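Local coordinates for mannosyl-glycoprotein endo-beta-N-acetylglucosamidase-like domain-containing protein (Pseudomonas protegens, PDB 4KT3), which acts as a type VI secretion effector, a peptidoglycan glycoside hydrolase that is bound by a cognate immunity protein, at residues A[61-66]-A[169-174]. Residues are numbered along the deposited sequence; the frame is centred on the assembly and turned at random.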
ATOM      1  N   ASN A  61     -14.890   5.569  -1.053  1.00 11.13           N
ATOM      2  CA  ASN A  61     -14.847   4.107  -1.161  1.00 11.55           C
ATOM      3  C   ASN A  61     -14.023   3.699  -2.383  1.00 10.89           C
ATOM      4  O   ASN A  61     -13.170   2.792  -2.313  1.00 13.38           O
ATOM      5  CB  ASN A  61     -16.240   3.506  -1.271  1.00 12.01           C
ATOM      6  CG  ASN A  61     -17.057   3.644   0.008  1.00 12.57           C
ATOM      7  OD1 ASN A  61     -16.820   4.530   0.828  1.00 13.46           O
ATOM      8  ND2 ASN A  61     -18.044   2.771   0.169  1.00 13.04           N
ATOM      9  N   LEU A  62     -14.288   4.361  -3.503  1.00 11.12           N
ATOM     10  CA  LEU A  62     -13.576   4.098  -4.748  1.00  9.70           C
ATOM     11  C   LEU A  62     -12.120   4.570  -4.673  1.00 10.79           C
ATOM     12  O   LEU A  62     -11.202   3.844  -5.075  1.00 11.27           O
ATOM     13  CB  LEU A  62     -14.290   4.768  -5.920  1.00 11.91           C
ATOM     14  CG  LEU A  62     -13.734   4.483  -7.317  1.00 14.44           C
ATOM     15  CD1 LEU A  62     -13.858   3.013  -7.682  1.00 14.72           C
ATOM     16  CD2 LEU A  62     -14.409   5.389  -8.365  1.00 15.03           C
ATOM     17  N   LEU A  63     -11.918   5.790  -4.180  1.00  9.75           N
ATOM     18  CA  LEU A  63     -10.587   6.354  -4.077  1.00  8.73           C
ATOM     19  C   LEU A  63      -9.754   5.583  -3.050  1.00  9.98           C
ATOM     20  O   LEU A  63      -8.553   5.381  -3.237  1.00 10.02           O
ATOM     21  CB  LEU A  63     -10.693   7.838  -3.720  1.00 10.05           C
ATOM     22  CG  LEU A  63      -9.386   8.635  -3.636  1.00 10.50           C
ATOM     23  CD1 LEU A  63      -8.559   8.544  -4.913  1.00 12.46           C
ATOM     24  CD2 LEU A  63      -9.667  10.108  -3.306  1.00 11.30           C
ATOM     25  N   GLY A  64     -10.405   5.138  -1.979  1.00  9.78           N
ATOM     26  CA  GLY A  64      -9.768   4.300  -0.968  1.00 10.06           C
ATOM     27  C   GLY A  64      -9.288   2.982  -1.550  1.00  9.02           C
ATOM     28  O   GLY A  64      -8.190   2.514  -1.229  1.00  9.39           O
ATOM     29  N   LEU A  65     -10.111   2.362  -2.390  1.00  9.70           N
ATOM     30  CA  LEU A  65      -9.691   1.141  -3.067  1.00  9.99           C
ATOM     31  C   LEU A  65      -8.461   1.416  -3.936  1.00  8.74           C
ATOM     32  O   LEU A  65      -7.494   0.644  -3.893  1.00  9.92           O
ATOM     33  CB  LEU A  65     -10.821   0.506  -3.875  1.00 11.06           C
ATOM     34  CG  LEU A  65     -10.434  -0.780  -4.620  1.00 12.14           C
ATOM     35  CD1 LEU A  65      -9.923  -1.866  -3.679  1.00 12.03           C
ATOM     36  CD2 LEU A  65     -11.627  -1.286  -5.433  1.00 12.90           C
ATOM     37  N   ALA A  66      -8.463   2.515  -4.685  1.00 10.08           N
ATOM     38  CA  ALA A  66      -7.289   2.846  -5.491  1.00  9.28           C
ATOM     39  C   ALA A  66      -6.051   3.059  -4.598  1.00  9.63           C
ATOM     40  O   ALA A  66      -4.948   2.662  -4.961  1.00 11.09           O
ATOM     41  CB  ALA A  66      -7.553   4.065  -6.340  1.00 11.58           C
ATOM     42  N   ILE A 169     -11.736   5.341   5.308  1.00 15.68           N
ATOM     43  CA  ILE A 169     -11.970   6.403   6.282  1.00 18.79           C
ATOM     44  C   ILE A 169     -10.802   7.396   6.285  1.00 16.75           C
ATOM     45  O   ILE A 169     -11.004   8.619   6.381  1.00 17.60           O
ATOM     46  CB  ILE A 169     -12.220   5.814   7.683  1.00 19.45           C
ATOM     47  CG1 ILE A 169     -13.541   5.042   7.676  1.00 20.62           C
ATOM     48  CG2 ILE A 169     -12.265   6.916   8.740  1.00 23.72           C
ATOM     49  CD1 ILE A 169     -13.727   4.110   8.856  1.00 26.13           C
ATOM     50  N   ALA A 170      -9.586   6.878   6.151  1.00 15.49           N
ATOM     51  CA  ALA A 170      -8.402   7.736   6.091  1.00 15.88           C
ATOM     52  C   ALA A 170      -8.429   8.622   4.844  1.00 16.81           C
ATOM     53  O   ALA A 170      -8.100   9.807   4.907  1.00 15.85           O
ATOM     54  CB  ALA A 170      -7.128   6.894   6.123  1.00 17.92           C
ATOM     55  N   VAL A 171      -8.806   8.036   3.715  1.00 13.09           N
ATOM     56  CA  VAL A 171      -8.961   8.795   2.478  1.00 11.59           C
ATOM     57  C   VAL A 171     -10.006   9.898   2.638  1.00 12.98           C
ATOM     58  O   VAL A 171      -9.777  11.030   2.221  1.00 14.53           O
ATOM     59  CB  VAL A 171      -9.255   7.863   1.270  1.00 11.63           C
ATOM     60  CG1 VAL A 171      -9.822   8.628   0.069  1.00 13.25           C
ATOM     61  CG2 VAL A 171      -7.990   7.140   0.867  1.00 12.27           C
ATOM     62  N   ARG A 172     -11.151   9.575   3.236  1.00 13.99           N
ATOM     63  CA  ARG A 172     -12.175  10.581   3.491  1.00 14.99           C
ATOM     64  C   ARG A 172     -11.578  11.776   4.230  1.00 15.30           C
ATOM     65  O   ARG A 172     -11.856  12.928   3.887  1.00 17.32           O
ATOM     66  CB  ARG A 172     -13.338  10.002   4.295  1.00 14.44           C
ATOM     67  CG  ARG A 172     -14.558  10.927   4.391  1.00 15.67           C
ATOM     68  CD  ARG A 172     -15.561  10.425   5.437  1.00 17.08           C
ATOM     69  NE  ARG A 172     -16.014   9.068   5.152  1.00 16.98           N
ATOM     70  CZ  ARG A 172     -16.231   8.129   6.069  1.00 18.78           C
ATOM     71  NH1 ARG A 172     -16.051   8.381   7.360  1.00 21.52           N
ATOM     72  NH2 ARG A 172     -16.638   6.926   5.690  1.00 19.28           N
ATOM     73  N   GLY A 173     -10.764  11.501   5.247  1.00 16.95           N
ATOM     74  CA  GLY A 173     -10.127  12.563   6.005  1.00 16.20           C
ATOM     75  C   GLY A 173      -9.084  13.314   5.197  1.00 14.93           C
ATOM     76  O   GLY A 173      -8.968  14.533   5.305  1.00 16.94           O
ATOM     77  N   ARG A 174      -8.308  12.595   4.395  1.00 15.32           N
ATOM     78  CA  ARG A 174      -7.259  13.222   3.599  1.00 14.42           C
ATOM     79  C   ARG A 174      -7.811  14.112   2.490  1.00 13.71           C
ATOM     80  O   ARG A 174      -7.117  15.004   1.997  1.00 15.87           O
ATOM     81  CB  ARG A 174      -6.299  12.157   3.050  1.00 15.02           C
ATOM     82  CG  ARG A 174      -5.422  11.602   4.153  1.00 18.32           C
ATOM     83  CD  ARG A 174      -4.365  10.619   3.708  1.00 19.41           C
ATOM     84  NE  ARG A 174      -3.386  10.496   4.806  1.00 26.55           N
ATOM     85  CZ  ARG A 174      -2.969   9.368   5.377  1.00 23.31           C
ATOM     86  NH1 ARG A 174      -3.383   8.176   4.972  1.00 22.32           N
ATOM     87  NH2 ARG A 174      -2.097   9.435   6.373  1.00 25.14           N
TER
HETATM   88  O   HOH W   1     -17.649   6.038   3.070  1.00 16.94           O
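A helix-helix contact in the core of this lysozyme-clan glucosaminidase-like domain brings V171 of helix 160-174 against L63 and G64 of helix 59-70. The two segments are closest at G64 and V171, whose CA atoms lie 5.7 Å apart, and with no side chain on G64 the CA itself is the surface the valine meets. The two methyls of V171 divide the work. CG2 rests on the bare backbone, 3.8 Å from G64 CA, whereas CG1, anti to the backbone N (chi1 163°), reaches the leucine and lies 3.7 Å from L63 CD2. L63 CG, itself anti to its N (chi1 -177°), is equally near that methyl, which therefore meets the branch point as well as one tip of the leucine. No direct hydrogen bond joins the segments, and nearly all of the 123 Å² buried between them belongs to L63, G64 and V171.

Beside this packing a water spans the polar side chains. It donates to N61 OD1 at 2.8 Å and accepts from R172 NH2 at 2.9 Å, lying in the guanidinium plane at its edge. A salt bridge from R172 NE to E60 gives the arginine a second tie to helix 59-70. Further round, F40 and K45 of helix 35-54 pack on L63, Y72 touches V171, and helices 114-129 and 135-144 meet other side chains of 61-66.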